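Dihydrofolate reductase (Enterococcus faecalis, PDB 4M7V) catalyses the NADPH-dependent reduction of 7,8-dihydrofolate to tetrahydrofolate, a step probably needed for glycine, purine and DNA precursor synthesis. Local coordinates at residues A11-Q16 with V101-G106; H45-L50 with N65-V70. One frame throughout, in Å; residues are numbered along the deposited sequence.

Interaction 1 of 2, residues A11-Q16 with V101-G106; sequences AAIWAQ and VTVIGG. With RAR (5-(3,4-dimethoxy-5-{(1E)-3-oxo-3-[(1S)-1-propylphthalazin-2(1H)-yl]prop-1-en-1-yl}benzyl)pyrimidine-2,4-diamine), chain B.
Ala11 and Ala12 pair in parallel register with Val103 and Ile104, joining two neighbouring central strands of the dihydrofolate reductase sheet. Three backbone bonds stitch them together: Ala11 N to Thr102 O, Ile104 N to Ala11 O at 2.6 Å, and the nearly straight Ile13 N to Ile104 O (174° at the hydrogen). Ile13 leads from this seam to the inhibitor. Its CB lies 4.3 Å from Val103 CG1. CG2, wedged between the backbone N and the carbonyl carbon, presses on Val103 CG1 at 3.5 Å, tighter than usual for two carbons, and the two side chains cross obliquely. CG1, opposite the backbone N (chi1 -177°), heads away from strand 102-106 and comes within 3.6 Å of the diaminopyrimidine atom N36 of RAR. CD1 extends the chain further, 4.3 Å from amino nitrogen N35 of RAR, and the side chain also packs on Phe39 and Lys42 of helix 33-43. Asp35 of that helix holds RAR by another hydrogen bond. At the end of the pairing both strands offer a carbonyl to one amino group: RAR N01 donates to Ile13 O at 2.9 Å and, in a weak, bent bond, to Gly105 O at 2.7 Å.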
loop_
_atom_site.group_PDB
_atom_site.type_symbol
_atom_site.label_atom_id
_atom_site.label_comp_id
_atom_site.label_asym_id
_atom_site.label_seq_id
_atom_site.Cartn_x
_atom_site.Cartn_y
_atom_site.Cartn_z
ATOM N N ALA A 11 -2.397 -3.973 -7.627
ATOM C CA ALA A 11 -3.167 -3.011 -6.856
ATOM C C ALA A 11 -2.239 -2.216 -5.950
ATOM O O ALA A 11 -1.179 -2.710 -5.544
ATOM C CB ALA A 11 -4.222 -3.722 -6.032
ATOM N N ALA A 12 -2.640 -0.989 -5.641
ATOM C CA ALA A 12 -1.951 -0.150 -4.667
ATOM C C ALA A 12 -2.893 0.140 -3.504
ATOM O O ALA A 12 -4.066 0.447 -3.702
ATOM C CB ALA A 12 -1.488 1.129 -5.308
ATOM N N ILE A 13 -2.388 0.017 -2.286
ATOM C CA ILE A 13 -3.199 0.305 -1.114
ATOM C C ILE A 13 -2.465 1.267 -0.174
ATOM O O ILE A 13 -1.281 1.098 0.075
ATOM C CB ILE A 13 -3.573 -0.989 -0.356
ATOM C CG1 ILE A 13 -4.491 -0.669 0.827
ATOM C CG2 ILE A 13 -2.329 -1.741 0.108
ATOM C CD1 ILE A 13 -5.352 -1.872 1.257
ATOM N N TRP A 14 -3.155 2.295 0.312
ATOM C CA TRP A 14 -2.563 3.150 1.331
ATOM C C TRP A 14 -3.589 3.842 2.221
ATOM O O TRP A 14 -4.774 3.934 1.887
ATOM C CB TRP A 14 -1.654 4.200 0.691
ATOM C CG TRP A 14 -2.350 5.320 -0.004
ATOM C CD1 TRP A 14 -2.568 6.589 0.480
ATOM C CD2 TRP A 14 -2.893 5.294 -1.322
ATOM N NE1 TRP A 14 -3.221 7.352 -0.467
ATOM C CE2 TRP A 14 -3.427 6.585 -1.578
ATOM C CE3 TRP A 14 -2.981 4.311 -2.311
ATOM C CZ2 TRP A 14 -4.042 6.905 -2.793
ATOM C CZ3 TRP A 14 -3.597 4.630 -3.520
ATOM C CH2 TRP A 14 -4.122 5.917 -3.749
ATOM N N ALA A 15 -3.124 4.304 3.370
ATOM C CA ALA A 15 -3.932 5.136 4.231
ATOM C C ALA A 15 -3.259 6.508 4.313
ATOM O O ALA A 15 -2.038 6.599 4.399
ATOM C CB ALA A 15 -4.089 4.505 5.600
ATOM N N GLN A 16 -4.047 7.573 4.260
ATOM C CA GLN A 16 -3.499 8.928 4.334
ATOM C C GLN A 16 -4.454 9.842 5.120
ATOM O O GLN A 16 -5.639 9.570 5.175
ATOM C CB GLN A 16 -3.273 9.504 2.929
ATOM C CG GLN A 16 -4.594 9.788 2.214
ATOM C CD GLN A 16 -4.440 10.674 0.998
ATOM O OE1 GLN A 16 -4.127 10.206 -0.106
ATOM N NE2 GLN A 16 -4.670 11.961 1.186
ATOM N N VAL A 101 -2.871 -11.475 -6.501
ATOM C CA VAL A 101 -2.684 -10.050 -6.689
ATOM C C VAL A 101 -1.361 -9.629 -6.096
ATOM O O VAL A 101 -0.980 -10.069 -5.006
ATOM C CB VAL A 101 -3.797 -9.225 -6.038
ATOM C CG1 VAL A 101 -3.817 -7.819 -6.639
ATOM C CG2 VAL A 101 -5.147 -9.923 -6.190
ATOM N N THR A 102 -0.655 -8.784 -6.835
ATOM C CA THR A 102 0.506 -8.106 -6.289
ATOM C C THR A 102 0.078 -6.725 -5.809
ATOM O O THR A 102 -0.307 -5.861 -6.600
ATOM C CB THR A 102 1.625 -7.998 -7.315
ATOM O OG1 THR A 102 1.890 -9.301 -7.846
ATOM C CG2 THR A 102 2.875 -7.439 -6.657
ATOM N N VAL A 103 0.134 -6.548 -4.499
ATOM C CA VAL A 103 -0.364 -5.358 -3.847
ATOM C C VAL A 103 0.798 -4.453 -3.399
ATOM O O VAL A 103 1.641 -4.869 -2.603
ATOM C CB VAL A 103 -1.242 -5.747 -2.627
ATOM C CG1 VAL A 103 -1.787 -4.528 -1.930
ATOM C CG2 VAL A 103 -2.380 -6.672 -3.060
ATOM N N ILE A 104 0.848 -3.226 -3.918
ATOM C CA ILE A 104 1.840 -2.245 -3.483
ATOM C C ILE A 104 1.424 -1.583 -2.175
ATOM O O ILE A 104 0.379 -0.930 -2.113
ATOM C CB ILE A 104 2.041 -1.135 -4.533
ATOM C CG1 ILE A 104 2.196 -1.744 -5.930
ATOM C CG2 ILE A 104 3.208 -0.212 -4.144
ATOM C CD1 ILE A 104 3.312 -2.703 -6.052
ATOM N N GLY A 105 2.247 -1.727 -1.142
ATOM C CA GLY A 105 1.906 -1.231 0.177
ATOM C C GLY A 105 2.620 0.041 0.551
ATOM O O GLY A 105 2.361 0.610 1.610
ATOM N N GLY A 106 3.506 0.498 -0.328
ATOM C CA GLY A 106 4.315 1.683 -0.077
ATOM C C GLY A 106 5.826 1.469 -0.207
ATOM O O GLY A 106 6.275 0.372 -0.530
HETATM N N01 RAR B . -0.174 0.341 2.636
HETATM C C02 RAR B . -1.064 0.500 3.742
HETATM C C03 RAR B . -0.600 0.438 5.000
HETATM C C04 RAR B . 0.855 0.175 5.224
HETATM C C05 RAR B . 1.157 -0.295 6.608
HETATM C C06 RAR B . 1.995 0.461 7.461
HETATM C C07 RAR B . 2.293 0.006 8.718
HETATM O O08 RAR B . 3.131 0.725 9.540
HETATM C C09 RAR B . 3.968 1.667 8.979
HETATM C C10 RAR B . 1.726 -1.284 9.190
HETATM O O11 RAR B . 1.988 -1.711 10.457
HETATM C C12 RAR B . 1.486 -0.989 11.524
HETATM C C13 RAR B . 0.915 -2.016 8.367
HETATM C C14 RAR B . 0.408 -3.357 8.785
HETATM C C15 RAR B . -0.448 -3.478 9.826
HETATM C C16 RAR B . -0.360 -4.645 10.725
HETATM N N17 RAR B . -1.022 -5.842 10.319
HETATM N N18 RAR B . -1.465 -5.958 8.920
HETATM C C19 RAR B . -2.581 -6.890 8.690
HETATM C C20 RAR B . -1.311 -6.899 11.296
HETATM C C21 RAR B . -1.864 -6.566 12.639
HETATM C C22 RAR B . -3.338 -6.633 12.795
HETATM C C23 RAR B . -4.164 -5.914 11.790
HETATM C C24 RAR B . -1.843 -8.191 10.690
HETATM C C25 RAR B . -2.497 -8.172 9.501
HETATM C C26 RAR B . -3.088 -9.358 9.020
HETATM C C27 RAR B . -2.975 -10.573 9.762
HETATM C C28 RAR B . -2.306 -10.587 11.000
HETATM C C29 RAR B . -1.743 -9.443 11.486
HETATM O O30 RAR B . -0.001 -4.461 11.884
HETATM C C31 RAR B . 0.629 -1.548 7.072
HETATM C C32 RAR B . -1.488 0.589 6.060
HETATM N N33 RAR B . -2.829 0.792 5.825
HETATM C C34 RAR B . -3.297 0.865 4.532
HETATM N N35 RAR B . -4.680 1.099 4.290
HETATM N N36 RAR B . -2.454 0.719 3.505
#

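Interaction 2 of 2, residues H45-L50 with N65-V70; sequences HNTLVL and NRTTIV. With RAR (5-(3,4-dimethoxy-5-{(1E)-3-oxo-3-[(1S)-1-propylphthalazin-2(1H)-yl]prop-1-en-1-yl}benzyl)pyrimidine-2,4-diamine), chain B.
Thr47, Leu48, Val49 and Leu50 run parallel to Thr67, Thr68, Ile69 and Val70 as the two strands of a beta-alpha-beta unit whose connection holds helix 52-57. Five backbone bonds zip them, from His45 N to Asn65 O in the loops to Leu50 N to Ile69 O; the shortest, Leu48 N to Thr67 O, measures 2.6 Å. The side chains alternate between two faces. On one, Ile69 has CG1 opposite its carbonyl carbon (chi1 -57°) and an extended end, which lays CD1 against Thr47 CG2 at 3.6 Å. Thr47 keeps OG1 beside its N (chi1 -60°), which puts the methyl CG2 anti to that N and toward Ile69; OG1 is hydrogen-bonded to Tyr94 OH and lies 4.0 Å from Thr67 CB. Val49 meets Ile69 by a single branch, CG2 to CB at 4.2 Å. On the other face Leu48 and Thr68 are neighbours: Leu48 CD2 approaches Thr68 OG1 at 4.0 Å, while Thr68 CG2 rests 3.7 Å from Leu48 O. Arg66, bent at its second torsion, carries its guanidinium away from strand 47-51 toward the RAR phthalazine; NH2 is modelled too close to RAR C26 (2.8 Å) for this approach to be trusted in detail. Just before strand 47-51, Asn46 accepts from Val101 N with OD1 and donates to Lys42 O with ND2. The Thr47-Val49-Ile69 face packs against helix 88-97 through Ile91 and Tyr94, Leu48 meets Phe39 of helix 33-43 on the other face, strand 83-85 follows strand 67-71 in the sheet, touching Thr67 and Ile69, and strand 102-106 flanks strand 47-51 on its other edge.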
loop_
_atom_site.group_PDB
_atom_site.type_symbol
_atom_site.label_atom_id
_atom_site.label_comp_id
_atom_site.label_asym_id
_atom_site.label_seq_id
_atom_site.Cartn_x
_atom_site.Cartn_y
_atom_site.Cartn_z
ATOM N N HIS A 45 -3.075 -13.751 1.543
ATOM C CA HIS A 45 -2.973 -14.693 0.433
ATOM C C HIS A 45 -2.605 -14.000 -0.872
ATOM O O HIS A 45 -2.904 -14.479 -1.966
ATOM C CB HIS A 45 -4.285 -15.468 0.291
ATOM C CG HIS A 45 -4.765 -16.067 1.582
ATOM N ND1 HIS A 45 -4.001 -16.956 2.316
ATOM C CD2 HIS A 45 -5.912 -15.892 2.272
ATOM C CE1 HIS A 45 -4.668 -17.302 3.401
ATOM N NE2 HIS A 45 -5.831 -16.676 3.404
ATOM N N ASN A 46 -1.936 -12.862 -0.745
ATOM C CA ASN A 46 -1.439 -12.144 -1.901
ATOM C C ASN A 46 -0.005 -11.776 -1.684
ATOM O O ASN A 46 0.586 -12.133 -0.668
ATOM C CB ASN A 46 -2.267 -10.900 -2.159
ATOM C CG ASN A 46 -3.622 -11.228 -2.717
ATOM O OD1 ASN A 46 -3.739 -12.017 -3.662
ATOM N ND2 ASN A 46 -4.669 -10.637 -2.131
ATOM N N THR A 47 0.563 -11.062 -2.642
ATOM C CA THR A 47 1.913 -10.565 -2.478
ATOM C C THR A 47 1.882 -9.078 -2.121
ATOM O O THR A 47 1.201 -8.281 -2.786
ATOM C CB THR A 47 2.750 -10.781 -3.746
ATOM O OG1 THR A 47 2.817 -12.180 -4.039
ATOM C CG2 THR A 47 4.141 -10.239 -3.539
ATOM N N LEU A 48 2.606 -8.727 -1.060
ATOM C CA LEU A 48 2.726 -7.351 -0.631
ATOM C C LEU A 48 4.111 -6.808 -0.978
ATOM O O LEU A 48 5.114 -7.398 -0.594
ATOM C CB LEU A 48 2.475 -7.248 0.867
ATOM C CG LEU A 48 2.764 -5.903 1.536
ATOM C CD1 LEU A 48 1.687 -4.894 1.155
ATOM C CD2 LEU A 48 2.906 -6.044 3.048
ATOM N N VAL A 49 4.161 -5.695 -1.709
ATOM C CA VAL A 49 5.420 -5.054 -2.091
ATOM C C VAL A 49 5.626 -3.826 -1.237
ATOM O O VAL A 49 4.727 -2.999 -1.120
ATOM C CB VAL A 49 5.450 -4.635 -3.568
ATOM C CG1 VAL A 49 6.668 -3.807 -3.833
ATOM C CG2 VAL A 49 5.427 -5.847 -4.494
ATOM N N LEU A 50 6.806 -3.735 -0.626
ATOM C CA LEU A 50 7.195 -2.623 0.229
ATOM C C LEU A 50 8.566 -2.075 -0.174
ATOM O O LEU A 50 9.500 -2.851 -0.452
ATOM C CB LEU A 50 7.233 -3.061 1.693
ATOM C CG LEU A 50 5.903 -3.456 2.347
ATOM C CD1 LEU A 50 6.109 -3.913 3.800
ATOM C CD2 LEU A 50 4.910 -2.283 2.287
ATOM N N ASN A 65 0.916 -14.966 6.448
ATOM C CA ASN A 65 -0.098 -15.416 5.491
ATOM C C ASN A 65 -0.094 -14.659 4.181
ATOM O O ASN A 65 -1.116 -14.601 3.485
ATOM C CB ASN A 65 -1.502 -15.337 6.101
ATOM C CG ASN A 65 -1.601 -16.062 7.410
ATOM O OD1 ASN A 65 -1.066 -17.157 7.564
ATOM N ND2 ASN A 65 -2.275 -15.447 8.374
ATOM N N ARG A 66 1.052 -14.086 3.846
ATOM C CA ARG A 66 1.266 -13.546 2.512
ATOM C C ARG A 66 2.737 -13.412 2.222
ATOM O O ARG A 66 3.576 -13.394 3.129
ATOM C CB ARG A 66 0.602 -12.190 2.352
ATOM C CG ARG A 66 0.785 -11.296 3.539
ATOM C CD ARG A 66 -0.466 -10.480 3.731
ATOM N NE ARG A 66 -0.456 -9.822 5.018
ATOM C CZ ARG A 66 -0.999 -10.334 6.111
ATOM N NH1 ARG A 66 -1.598 -11.518 6.072
ATOM N NH2 ARG A 66 -0.928 -9.668 7.250
ATOM N N THR A 67 3.046 -13.291 0.946
ATOM C CA THR A 67 4.408 -13.058 0.558
ATOM C C THR A 67 4.682 -11.564 0.524
ATOM O O THR A 67 3.908 -10.779 -0.037
ATOM C CB THR A 67 4.685 -13.691 -0.780
ATOM O OG1 THR A 67 4.389 -15.088 -0.670
ATOM C CG2 THR A 67 6.141 -13.499 -1.171
ATOM N N THR A 68 5.779 -11.176 1.155
ATOM C CA THR A 68 6.237 -9.806 1.094
ATOM C C THR A 68 7.477 -9.694 0.211
ATOM O O THR A 68 8.429 -10.454 0.365
ATOM C CB THR A 68 6.537 -9.274 2.496
ATOM O OG1 THR A 68 5.315 -9.209 3.227
ATOM C CG2 THR A 68 7.186 -7.892 2.449
ATOM N N ILE A 69 7.446 -8.758 -0.731
ATOM C CA ILE A 69 8.646 -8.399 -1.470
ATOM C C ILE A 69 9.133 -7.058 -0.949
ATOM O O ILE A 69 8.337 -6.142 -0.736
ATOM C CB ILE A 69 8.395 -8.337 -2.983
ATOM C CG1 ILE A 69 7.843 -9.679 -3.479
ATOM C CG2 ILE A 69 9.649 -7.943 -3.720
ATOM C CD1 ILE A 69 7.411 -9.665 -4.940
ATOM N N VAL A 70 10.434 -6.968 -0.678
ATOM C CA VAL A 70 11.049 -5.704 -0.294
ATOM C C VAL A 70 11.935 -5.187 -1.429
ATOM O O VAL A 70 12.758 -5.915 -1.985
ATOM C CB VAL A 70 11.886 -5.825 0.997
ATOM C CG1 VAL A 70 12.579 -4.500 1.292
ATOM C CG2 VAL A 70 11.006 -6.262 2.163
HETATM N N01 RAR B . -0.174 0.341 2.636
HETATM C C02 RAR B . -1.064 0.500 3.742
HETATM C C03 RAR B . -0.600 0.438 5.000
HETATM C C04 RAR B . 0.855 0.175 5.224
HETATM C C05 RAR B . 1.157 -0.295 6.608
HETATM C C06 RAR B . 1.995 0.461 7.461
HETATM C C07 RAR B . 2.293 0.006 8.718
HETATM O O08 RAR B . 3.131 0.725 9.540
HETATM C C09 RAR B . 3.968 1.667 8.979
HETATM C C10 RAR B . 1.726 -1.284 9.190
HETATM O O11 RAR B . 1.988 -1.711 10.457
HETATM C C12 RAR B . 1.486 -0.989 11.524
HETATM C C13 RAR B . 0.915 -2.016 8.367
HETATM C C14 RAR B . 0.408 -3.357 8.785
HETATM C C15 RAR B . -0.448 -3.478 9.826
HETATM C C16 RAR B . -0.360 -4.645 10.725
HETATM N N17 RAR B . -1.022 -5.842 10.319
HETATM N N18 RAR B . -1.465 -5.958 8.920
HETATM C C19 RAR B . -2.581 -6.890 8.690
HETATM C C20 RAR B . -1.311 -6.899 11.296
HETATM C C21 RAR B . -1.864 -6.566 12.639
HETATM C C22 RAR B . -3.338 -6.633 12.795
HETATM C C23 RAR B . -4.164 -5.914 11.790
HETATM C C24 RAR B . -1.843 -8.191 10.690
HETATM C C25 RAR B . -2.497 -8.172 9.501
HETATM C C26 RAR B . -3.088 -9.358 9.020
HETATM C C27 RAR B . -2.975 -10.573 9.762
HETATM C C28 RAR B . -2.306 -10.587 11.000
HETATM C C29 RAR B . -1.743 -9.443 11.486
HETATM O O30 RAR B . -0.001 -4.461 11.884
HETATM C C31 RAR B . 0.629 -1.548 7.072
HETATM C C32 RAR B . -1.488 0.589 6.060
HETATM N N33 RAR B . -2.829 0.792 5.825
HETATM C C34 RAR B . -3.297 0.865 4.532
HETATM N N35 RAR B . -4.680 1.099 4.290
HETATM N N36 RAR B . -2.454 0.719 3.505
#

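Overall arrangement
Interactions 1 and 2 belong to one sheet, their centres about 10 Å apart, and interaction 2 is nested in the chain loop that interaction 1 closes. Strands 102-106 and 47-51 join them directly: Val103 N to Thr47 O and Gly105 N to Val49 O are probable hydrogen bonds. Interaction 1 lies near the centre of the chain and is buried, with small or aliphatic side chains and few side-chain contacts. Interaction 2 lies nearer the outer strand 83-85, buries more surface between its segments, mixes threonines with aliphatics, and is exposed at His45 and Asn65, where its segments begin. Both reach RAR, through backbone carbonyls at the pyrimidine and through an arginine at the phthalazine.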